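Ribonucleoside-diphosphate reductase subunit beta (Clostridium botulinum, PDB 6ZJK) forms the iron-binding R2 subunit of a ribonucleotide reductase, the enzyme that reduces ribonucleoside diphosphates to deoxyribonucleoside diphosphates, and probably generates the radical that starts the reaction. Local coordinates at residues D97-F102 with S213-L218; A196-Y201 with V312-K317; H278-G283 with R301-L306. All blocks are in the same frame, centred on the assembly; numbering follows the deposited sequence.

From the N terminus, helix 90-118 supplies the first segment of contact 1, which closes when the chain reaches 213-218 on helix 190-220. Contact 2 opens earlier on that same helix, at 196-201, so the two loops cross; their centres lie about 25 Å apart, on opposite sides of the chain's centre. Contact 3 then opens at 278-283 and closes at 301-306, both before contact 2 closes at 312-317, and it therefore falls wholly within that longer loop. Contacts 2 and 3 share helix 296-313. Contact 3 also touches contact 1, through Trp282 against Phe102 and Tyr302 against Ser213, joining helices 90-118, 190-220, 262-287 and 296-313.

Contact 1 (D97-F102 with S213-L218); sequences DKIISF and SFFYTL
Ser213 O, the carbonyl just before the Phe214 that Ile99 packs on, takes two bonds from one residue of its own helix: Thr217 N makes the regular helical bond, and Thr217 OG1 adds another to Ser213 O at 2.8 Å. This turn belongs to helix 190-220, which faces helix 90-118 in the all-helical, ferritin-like fold of R2 proteins. The short segments run broadly antiparallel at 137°, with axes 11.5 Å apart, so bulky buried side chains span the gap. Ile99 divides its two branches between two phenylalanines. Its CD1 lies over one face of the Phe214 ring in a CH-pi contact, 3.9 Å from the centroid, while Leu218 covers the opposite face near the rim; the ring is thus held between the two aliphatic chains. Phe214 in turn presents its edge to Phe215, with CD2 over the middle of that ring, and Phe215 also stacks with Phe231 of helix 225-255. Ile100 adds a looser touch, CB to Phe215 CZ at 4.4 Å. The other branch of Ile99, set anti to the backbone N, reaches the Phe215 ring obliquely, its CG2 3.6 Å from Phe215 CE2.

Contact 2 (A196-Y201 with V312-K317); sequences AIMANY and VAIGLK
Ala313 brings its CB to the phenolic end of Tyr201, 3.9 Å from Tyr201 OH. That hydroxyl has polar partners outside both segments: it donates to Arg310 O, one turn back on helix 296-313, and accepts from Gln246 NE2 of helix 225-255. The two bonds fix the far end of the ring beside the last turn of the neighbouring helix. Ile314 follows and carries most of the contact. Its CG1 stands between the backbone N and the carbonyl carbon (chi1 53°), which turns both branches toward helix 190-220. CD1 approaches Tyr201 CE2 obliquely at 3.8 Å, and the same methyl meets Met198 SD at 4.0 Å. The CG2 branch sits nearer the phenolic end, 4.0 Å from Tyr201 CZ, and the two side chains run past each other head to tail. Met198 reaches this spot through a bend at chi2 (57°), which brings its sulfur to the isoleucine tip; it also packs on Phe268. Gly315, with a positive phi of 78°, is the C-prime residue of a Schellman motif. Gly315 N bonds back to Val312 O at 3.0 Å and Leu316 N to Leu311 O, ending the helix and turning the chain away from it. Leu316 then leans on Glu265, and Lys317 O accepts a bond from Arg269 NE, both on helix 262-287. The Tyr201 side chain is about 10 Å from a bound iron(III) ion, and Glu204, three residues further along the same helix, is one of the iron ligands. The contact thus joins the C-terminal end of helix 296-313 to the N-terminal part of helix 190-220, with helix 225-255 reaching in through Gln246 and helix 262-287 through Phe268.

Contact 3 (H278-G283 with R301-L306); sequences HEIQWG and RYIKYL
Where Ile280 faces Ile303, helices 262-287 and 296-313 run nearly antiparallel, their short segments at 156° with axes 9.7 Å apart and the two CA atoms 6.7 Å from each other. Successive in the chain and joined by a short connection, they form an alpha-alpha hairpin of the R2 fold. Its interface here is aliphatic, with no hydrogen bond across. The two isoleucines lie alongside each other, pointing opposite ways: Ile280 CG1 settles on the branch point of its partner, 3.7 Å from Ile303 CB, with Ile303 CG1 and CG2 close by. On the inner flank Glu279 contributes its methylene, CG lying 4.3 Å from Ile303 CD1. A bend at chi2 (56°) turns its carboxylate off toward other helices, where the buried charge is met by a salt bridge from OE1 to Arg173 of helix 168-186 and a hydrogen bond between OE2 and Ser210 of helix 190-220. Ile303 packs against Ser210 as well, so helix 190-220 packs against the hairpin on this side. On the other flank Lys304 stretches out straight and passes nearly perpendicular to the end of Ile280. Its ammonium makes a salt bridge with Glu300, one turn earlier, while its methylenes pass over the isoleucine tip: Ile280 CD1 lies 4.1 Å from both Lys304 CG and Lys304 CE.

Contact 1 (D97-F102 with S213-L218)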
loop_
_atom_site.group_PDB
_atom_site.type_symbol
_atom_site.label_atom_id
_atom_site.label_comp_id
_atom_site.label_asym_id
_atom_site.label_seq_id
_atom_site.Cartn_x
_atom_site.Cartn_y
_atom_site.Cartn_z
ATOM N N ASP A 97 17.318 8.697 -21.132
ATOM C CA ASP A 97 17.168 9.656 -20.034
ATOM C C ASP A 97 15.734 10.176 -19.934
ATOM O O ASP A 97 15.163 10.254 -18.841
ATOM C CB ASP A 97 18.141 10.834 -20.218
ATOM C CG ASP A 97 19.617 10.414 -20.172
ATOM O OD1 ASP A 97 19.902 9.210 -19.971
ATOM O OD2 ASP A 97 20.503 11.293 -20.354
ATOM N N LYS A 98 15.137 10.560 -21.068
ATOM C CA LYS A 98 13.804 11.163 -21.020
ATOM C C LYS A 98 12.723 10.150 -20.651
ATOM O O LYS A 98 11.752 10.490 -19.967
ATOM C CB LYS A 98 13.481 11.834 -22.355
ATOM C CG LYS A 98 14.307 13.101 -22.592
ATOM C CD LYS A 98 14.356 13.469 -24.054
ATOM C CE LYS A 98 15.365 14.583 -24.279
ATOM N NZ LYS A 98 15.015 15.775 -23.456
ATOM N N ILE A 99 12.858 8.913 -21.112
ATOM C CA ILE A 99 11.813 7.929 -20.889
ATOM C C ILE A 99 11.790 7.513 -19.427
ATOM O O ILE A 99 10.728 7.471 -18.788
ATOM C CB ILE A 99 12.020 6.719 -21.812
ATOM C CG1 ILE A 99 11.649 7.069 -23.260
ATOM C CG2 ILE A 99 11.271 5.532 -21.293
ATOM C CD1 ILE A 99 12.118 6.046 -24.239
ATOM N N ILE A 100 12.962 7.204 -18.872
ATOM C CA ILE A 100 12.983 6.722 -17.499
ATOM C C ILE A 100 12.633 7.848 -16.524
ATOM O O ILE A 100 12.051 7.599 -15.465
ATOM C CB ILE A 100 14.321 6.028 -17.198
ATOM C CG1 ILE A 100 14.124 5.027 -16.054
ATOM C CG2 ILE A 100 15.376 7.028 -16.871
ATOM C CD1 ILE A 100 15.170 3.946 -15.999
ATOM N N SER A 101 12.928 9.100 -16.872
ATOM C CA SER A 101 12.429 10.134 -15.969
ATOM C C SER A 101 10.914 10.277 -16.092
ATOM O O SER A 101 10.211 10.413 -15.083
ATOM C CB SER A 101 13.119 11.462 -16.244
ATOM O OG SER A 101 12.419 12.528 -15.634
ATOM N N PHE A 102 10.332 10.081 -17.274
ATOM C CA PHE A 102 8.879 10.106 -17.435
ATOM C C PHE A 102 8.208 8.959 -16.698
ATOM O O PHE A 102 7.210 9.165 -15.995
ATOM C CB PHE A 102 8.530 10.049 -18.924
ATOM C CG PHE A 102 7.061 10.047 -19.202
ATOM C CD1 PHE A 102 6.258 11.108 -18.797
ATOM C CD2 PHE A 102 6.478 8.983 -19.867
ATOM C CE1 PHE A 102 4.901 11.106 -19.058
ATOM C CE2 PHE A 102 5.110 8.977 -20.128
ATOM C CZ PHE A 102 4.330 10.051 -19.731
ATOM N N SER A 213 8.455 -0.871 -24.880
ATOM C CA SER A 213 8.982 -1.241 -26.190
ATOM C C SER A 213 10.351 -0.624 -26.455
ATOM O O SER A 213 11.117 -1.176 -27.256
ATOM C CB SER A 213 7.990 -0.868 -27.305
ATOM O OG SER A 213 7.858 0.534 -27.465
ATOM N N PHE A 214 10.693 0.494 -25.795
ATOM C CA PHE A 214 12.034 1.056 -25.962
ATOM C C PHE A 214 13.094 0.149 -25.346
ATOM O O PHE A 214 14.098 -0.182 -25.998
ATOM C CB PHE A 214 12.120 2.464 -25.360
ATOM C CG PHE A 214 13.537 3.021 -25.327
ATOM C CD1 PHE A 214 14.134 3.471 -26.497
ATOM C CD2 PHE A 214 14.260 3.090 -24.141
ATOM C CE1 PHE A 214 15.437 3.968 -26.495
ATOM C CE2 PHE A 214 15.569 3.586 -24.117
ATOM C CZ PHE A 214 16.153 4.023 -25.298
ATOM N N PHE A 215 12.892 -0.256 -24.083
ATOM C CA PHE A 215 13.894 -1.060 -23.391
ATOM C C PHE A 215 14.020 -2.441 -24.013
ATOM O O PHE A 215 15.139 -2.956 -24.148
ATOM C CB PHE A 215 13.563 -1.121 -21.894
ATOM C CG PHE A 215 13.641 0.221 -21.250
ATOM C CD1 PHE A 215 14.874 0.784 -20.960
ATOM C CD2 PHE A 215 12.493 0.970 -21.037
ATOM C CE1 PHE A 215 14.958 2.059 -20.412
ATOM C CE2 PHE A 215 12.564 2.239 -20.496
ATOM C CZ PHE A 215 13.799 2.788 -20.182
ATOM N N TYR A 216 12.896 -3.020 -24.482
ATOM C CA TYR A 216 12.979 -4.283 -25.207
ATOM C C TYR A 216 13.711 -4.110 -26.538
ATOM O O TYR A 216 14.465 -5.000 -26.952
ATOM C CB TYR A 216 11.577 -4.871 -25.446
ATOM C CG TYR A 216 10.791 -5.179 -24.167
ATOM C CD1 TYR A 216 11.444 -5.323 -22.937
ATOM C CD2 TYR A 216 9.403 -5.343 -24.196
ATOM C CE1 TYR A 216 10.739 -5.583 -21.761
ATOM C CE2 TYR A 216 8.674 -5.623 -23.009
ATOM C CZ TYR A 216 9.345 -5.749 -21.802
ATOM O OH TYR A 216 8.631 -6.027 -20.627
ATOM N N THR A 217 13.503 -2.976 -27.219
ATOM C CA THR A 217 14.220 -2.736 -28.472
ATOM C C THR A 217 15.722 -2.619 -28.232
ATOM O O THR A 217 16.513 -3.106 -29.045
ATOM C CB THR A 217 13.684 -1.495 -29.195
ATOM O OG1 THR A 217 12.345 -1.748 -29.654
ATOM C CG2 THR A 217 14.544 -1.152 -30.404
ATOM N N LEU A 218 16.140 -1.980 -27.123
ATOM C CA LEU A 218 17.569 -1.937 -26.801
ATOM C C LEU A 218 18.109 -3.337 -26.546
ATOM O O LEU A 218 19.099 -3.757 -27.164
ATOM C CB LEU A 218 17.828 -1.045 -25.579
ATOM C CG LEU A 218 17.780 0.479 -25.725
ATOM C CD1 LEU A 218 18.223 1.153 -24.429
ATOM C CD2 LEU A 218 18.648 0.914 -26.908
#

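Contact 2 (A196-Y201 with V312-K317)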
loop_
_atom_site.group_PDB
_atom_site.type_symbol
_atom_site.label_atom_id
_atom_site.label_comp_id
_atom_site.label_asym_id
_atom_site.label_seq_id
_atom_site.Cartn_x
_atom_site.Cartn_y
_atom_site.Cartn_z
ATOM N N ALA A 196 -11.227 9.975 -13.760
ATOM C CA ALA A 196 -9.970 9.592 -13.185
ATOM C C ALA A 196 -9.719 8.103 -13.293
ATOM O O ALA A 196 -8.612 7.682 -13.393
ATOM C CB ALA A 196 -9.882 10.020 -11.771
ATOM N N ILE A 197 -10.771 7.313 -13.282
ATOM C CA ILE A 197 -10.618 5.901 -13.376
ATOM C C ILE A 197 -10.174 5.559 -14.762
ATOM O O ILE A 197 -9.346 4.766 -14.954
ATOM C CB ILE A 197 -11.929 5.162 -13.053
ATOM C CG1 ILE A 197 -12.367 5.409 -11.622
ATOM C CG2 ILE A 197 -11.795 3.697 -13.332
ATOM C CD1 ILE A 197 -11.585 4.718 -10.583
ATOM N N MET A 198 -10.735 6.221 -15.735
ATOM C CA MET A 198 -10.387 5.988 -17.112
ATOM C C MET A 198 -8.959 6.469 -17.372
ATOM O O MET A 198 -8.246 5.860 -18.067
ATOM C CB MET A 198 -11.462 6.606 -18.024
ATOM C CG MET A 198 -11.380 6.357 -19.500
ATOM S SD MET A 198 -11.359 4.738 -20.131
ATOM C CE MET A 198 -10.707 4.996 -21.724
ATOM N N ALA A 199 -8.555 7.544 -16.731
ATOM C CA ALA A 199 -7.194 8.053 -16.847
ATOM C C ALA A 199 -6.179 7.021 -16.408
ATOM O O ALA A 199 -5.226 6.773 -17.079
ATOM C CB ALA A 199 -7.051 9.279 -16.041
ATOM N N ASN A 200 -6.414 6.411 -15.264
ATOM C CA ASN A 200 -5.589 5.359 -14.791
ATOM C C ASN A 200 -5.440 4.265 -15.779
ATOM O O ASN A 200 -4.391 3.798 -15.982
ATOM C CB ASN A 200 -6.273 4.722 -13.619
ATOM C CG ASN A 200 -5.628 5.022 -12.338
ATOM O OD1 ASN A 200 -4.626 4.477 -12.028
ATOM N ND2 ASN A 200 -6.220 5.893 -11.581
ATOM N N TYR A 201 -6.549 3.802 -16.342
ATOM C CA TYR A 201 -6.564 2.721 -17.313
ATOM C C TYR A 201 -5.704 3.073 -18.515
ATOM O O TYR A 201 -4.928 2.311 -18.952
ATOM C CB TYR A 201 -8.017 2.350 -17.687
ATOM C CG TYR A 201 -8.196 1.203 -18.626
ATOM C CD1 TYR A 201 -7.667 0.005 -18.361
ATOM C CD2 TYR A 201 -8.923 1.336 -19.783
ATOM C CE1 TYR A 201 -7.796 -1.019 -19.228
ATOM C CE2 TYR A 201 -9.075 0.302 -20.643
ATOM C CZ TYR A 201 -8.518 -0.874 -20.350
ATOM O OH TYR A 201 -8.598 -1.909 -21.137
ATOM N N VAL A 312 -11.769 -2.389 -26.570
ATOM C CA VAL A 312 -12.533 -3.627 -26.722
ATOM C C VAL A 312 -12.783 -4.264 -25.361
ATOM O O VAL A 312 -13.852 -4.838 -25.108
ATOM C CB VAL A 312 -11.786 -4.587 -27.665
ATOM C CG1 VAL A 312 -12.186 -6.029 -27.388
ATOM C CG2 VAL A 312 -12.053 -4.219 -29.118
ATOM N N ALA A 313 -11.714 -4.268 -24.566
ATOM C CA ALA A 313 -11.706 -4.945 -23.270
ATOM C C ALA A 313 -12.640 -4.303 -22.254
ATOM O O ALA A 313 -12.976 -4.947 -21.255
ATOM C CB ALA A 313 -10.291 -5.005 -22.711
ATOM N N ILE A 314 -13.055 -3.058 -22.464
ATOM C CA ILE A 314 -14.074 -2.455 -21.618
ATOM C C ILE A 314 -15.368 -2.208 -22.399
ATOM O O ILE A 314 -16.190 -1.375 -22.003
ATOM C CB ILE A 314 -13.555 -1.179 -20.937
ATOM C CG1 ILE A 314 -12.965 -0.198 -21.950
ATOM C CG2 ILE A 314 -12.443 -1.541 -19.954
ATOM C CD1 ILE A 314 -12.685 1.152 -21.359
ATOM N N GLY A 315 -15.565 -2.927 -23.503
ATOM C CA GLY A 315 -16.824 -2.897 -24.224
ATOM C C GLY A 315 -17.059 -1.696 -25.110
ATOM O O GLY A 315 -18.204 -1.422 -25.470
ATOM N N LEU A 316 -16.016 -1.014 -25.547
ATOM C CA LEU A 316 -16.187 0.180 -26.362
ATOM C C LEU A 316 -15.638 -0.058 -27.765
ATOM O O LEU A 316 -14.749 -0.890 -27.968
ATOM C CB LEU A 316 -15.494 1.374 -25.695
ATOM C CG LEU A 316 -16.113 1.812 -24.365
ATOM C CD1 LEU A 316 -15.249 2.864 -23.717
ATOM C CD2 LEU A 316 -17.499 2.368 -24.625
ATOM N N LYS A 317 -16.189 0.675 -28.733
ATOM C CA LYS A 317 -15.741 0.448 -30.105
ATOM C C LYS A 317 -14.346 1.029 -30.317
ATOM O O LYS A 317 -14.071 2.158 -29.889
ATOM C CB LYS A 317 -16.693 1.088 -31.118
ATOM C CG LYS A 317 -18.174 0.871 -30.898
ATOM C CD LYS A 317 -18.668 -0.278 -31.772
ATOM C CE LYS A 317 -20.134 -0.071 -32.190
ATOM N NZ LYS A 317 -20.924 0.742 -31.240
#

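Contact 3 (H278-G283 with R301-L306)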
loop_
_atom_site.group_PDB
_atom_site.type_symbol
_atom_site.label_atom_id
_atom_site.label_comp_id
_atom_site.label_asym_id
_atom_site.label_seq_id
_atom_site.Cartn_x
_atom_site.Cartn_y
_atom_site.Cartn_z
ATOM N N HIS A 278 -1.008 11.906 -27.856
ATOM C CA HIS A 278 0.087 12.330 -27.037
ATOM C C HIS A 278 1.222 11.321 -26.996
ATOM O O HIS A 278 2.319 11.673 -27.183
ATOM C CB HIS A 278 -0.357 12.562 -25.618
ATOM C CG HIS A 278 -1.238 13.736 -25.429
ATOM N ND1 HIS A 278 -1.783 14.055 -24.219
ATOM C CD2 HIS A 278 -1.686 14.666 -26.290
ATOM C CE1 HIS A 278 -2.523 15.130 -24.335
ATOM N NE2 HIS A 278 -2.479 15.524 -25.584
ATOM N N GLU A 279 0.947 10.059 -26.780
ATOM C CA GLU A 279 1.972 9.031 -26.635
ATOM C C GLU A 279 2.736 8.805 -27.939
ATOM O O GLU A 279 3.944 8.550 -27.922
ATOM C CB GLU A 279 1.330 7.743 -26.117
ATOM C CG GLU A 279 2.306 6.684 -25.711
ATOM C CD GLU A 279 3.309 7.177 -24.648
ATOM O OE1 GLU A 279 2.930 7.931 -23.717
ATOM O OE2 GLU A 279 4.502 6.851 -24.784
ATOM N N ILE A 280 2.051 8.871 -29.078
ATOM C CA ILE A 280 2.733 8.739 -30.365
ATOM C C ILE A 280 3.694 9.904 -30.576
ATOM O O ILE A 280 4.860 9.726 -30.960
ATOM C CB ILE A 280 1.703 8.662 -31.503
ATOM C CG1 ILE A 280 0.908 7.357 -31.435
ATOM C CG2 ILE A 280 2.394 8.770 -32.853
ATOM C CD1 ILE A 280 -0.207 7.266 -32.492
ATOM N N GLN A 281 3.196 11.119 -30.358
ATOM C CA GLN A 281 4.074 12.268 -30.556
ATOM C C GLN A 281 5.245 12.266 -29.574
ATOM O O GLN A 281 6.390 12.500 -29.969
ATOM C CB GLN A 281 3.243 13.524 -30.371
ATOM C CG GLN A 281 3.639 14.682 -31.206
ATOM C CD GLN A 281 2.804 15.891 -30.867
ATOM O OE1 GLN A 281 2.553 16.754 -31.731
ATOM N NE2 GLN A 281 2.323 15.944 -29.639
ATOM N N TRP A 282 5.074 11.786 -28.335
ATOM C CA TRP A 282 6.167 11.663 -27.374
ATOM C C TRP A 282 7.150 10.586 -27.810
ATOM O O TRP A 282 8.366 10.795 -27.760
ATOM C CB TRP A 282 5.595 11.345 -25.984
ATOM C CG TRP A 282 6.597 10.856 -24.954
ATOM C CD1 TRP A 282 6.780 9.569 -24.539
ATOM C CD2 TRP A 282 7.522 11.654 -24.190
ATOM N NE1 TRP A 282 7.762 9.511 -23.575
ATOM C CE2 TRP A 282 8.233 10.776 -23.344
ATOM C CE3 TRP A 282 7.819 13.020 -24.144
ATOM C CZ2 TRP A 282 9.230 11.220 -22.466
ATOM C CZ3 TRP A 282 8.817 13.463 -23.269
ATOM C CH2 TRP A 282 9.505 12.564 -22.442
ATOM N N GLY A 283 6.633 9.432 -28.251
ATOM C CA GLY A 283 7.499 8.352 -28.698
ATOM C C GLY A 283 8.363 8.738 -29.884
ATOM O O GLY A 283 9.548 8.400 -29.935
ATOM N N ARG A 301 1.687 2.914 -35.457
ATOM C CA ARG A 301 0.870 1.718 -35.615
ATOM C C ARG A 301 0.801 0.905 -34.323
ATOM O O ARG A 301 -0.255 0.358 -33.985
ATOM C CB ARG A 301 1.419 0.886 -36.780
ATOM C CG ARG A 301 1.269 1.550 -38.177
ATOM C CD ARG A 301 1.731 0.618 -39.326
ATOM N NE ARG A 301 1.190 -0.725 -39.138
ATOM C CZ ARG A 301 0.071 -1.207 -39.672
ATOM N NH1 ARG A 301 -0.669 -0.473 -40.505
ATOM N NH2 ARG A 301 -0.300 -2.451 -39.371
ATOM N N TYR A 302 1.891 0.844 -33.560
ATOM C CA TYR A 302 1.867 0.021 -32.352
ATOM C C TYR A 302 0.925 0.609 -31.309
ATOM O O TYR A 302 0.078 -0.104 -30.759
ATOM C CB TYR A 302 3.275 -0.152 -31.781
ATOM C CG TYR A 302 3.340 -1.036 -30.554
ATOM C CD1 TYR A 302 2.713 -2.282 -30.524
ATOM C CD2 TYR A 302 4.052 -0.631 -29.419
ATOM C CE1 TYR A 302 2.780 -3.088 -29.393
ATOM C CE2 TYR A 302 4.121 -1.429 -28.289
ATOM C CZ TYR A 302 3.486 -2.653 -28.280
ATOM O OH TYR A 302 3.570 -3.432 -27.149
ATOM N N ILE A 303 1.026 1.914 -31.058
ATOM C CA ILE A 303 0.182 2.542 -30.047
ATOM C C ILE A 303 -1.292 2.424 -30.423
ATOM O O ILE A 303 -2.136 2.104 -29.576
ATOM C CB ILE A 303 0.591 4.013 -29.839
ATOM C CG1 ILE A 303 2.087 4.130 -29.491
ATOM C CG2 ILE A 303 -0.252 4.642 -28.742
ATOM C CD1 ILE A 303 2.499 3.287 -28.323
ATOM N N LYS A 304 -1.624 2.656 -31.702
ATOM C CA LYS A 304 -3.013 2.570 -32.138
ATOM C C LYS A 304 -3.544 1.154 -31.977
ATOM O O LYS A 304 -4.698 0.960 -31.579
ATOM C CB LYS A 304 -3.157 3.053 -33.592
ATOM C CG LYS A 304 -3.058 4.565 -33.746
ATOM C CD LYS A 304 -3.270 5.064 -35.189
ATOM C CE LYS A 304 -3.072 6.589 -35.282
ATOM N NZ LYS A 304 -3.145 7.143 -36.684
ATOM N N TYR A 305 -2.726 0.154 -32.320
ATOM C CA TYR A 305 -3.128 -1.241 -32.148
ATOM C C TYR A 305 -3.435 -1.545 -30.685
ATOM O O TYR A 305 -4.385 -2.273 -30.377
ATOM C CB TYR A 305 -2.028 -2.169 -32.674
ATOM C CG TYR A 305 -2.193 -3.631 -32.292
ATOM C CD1 TYR A 305 -3.018 -4.487 -33.019
ATOM C CD2 TYR A 305 -1.519 -4.150 -31.194
ATOM C CE1 TYR A 305 -3.154 -5.820 -32.659
ATOM C CE2 TYR A 305 -1.648 -5.474 -30.823
ATOM C CZ TYR A 305 -2.467 -6.305 -31.550
ATOM O OH TYR A 305 -2.587 -7.626 -31.158
ATOM N N LEU A 306 -2.618 -1.026 -29.775
ATOM C CA LEU A 306 -2.859 -1.259 -28.356
ATOM C C LEU A 306 -4.179 -0.646 -27.906
ATOM O O LEU A 306 -4.915 -1.258 -27.125
ATOM C CB LEU A 306 -1.699 -0.694 -27.522
ATOM C CG LEU A 306 -0.398 -1.496 -27.566
ATOM C CD1 LEU A 306 0.718 -0.836 -26.718
ATOM C CD2 LEU A 306 -0.626 -2.919 -27.114
#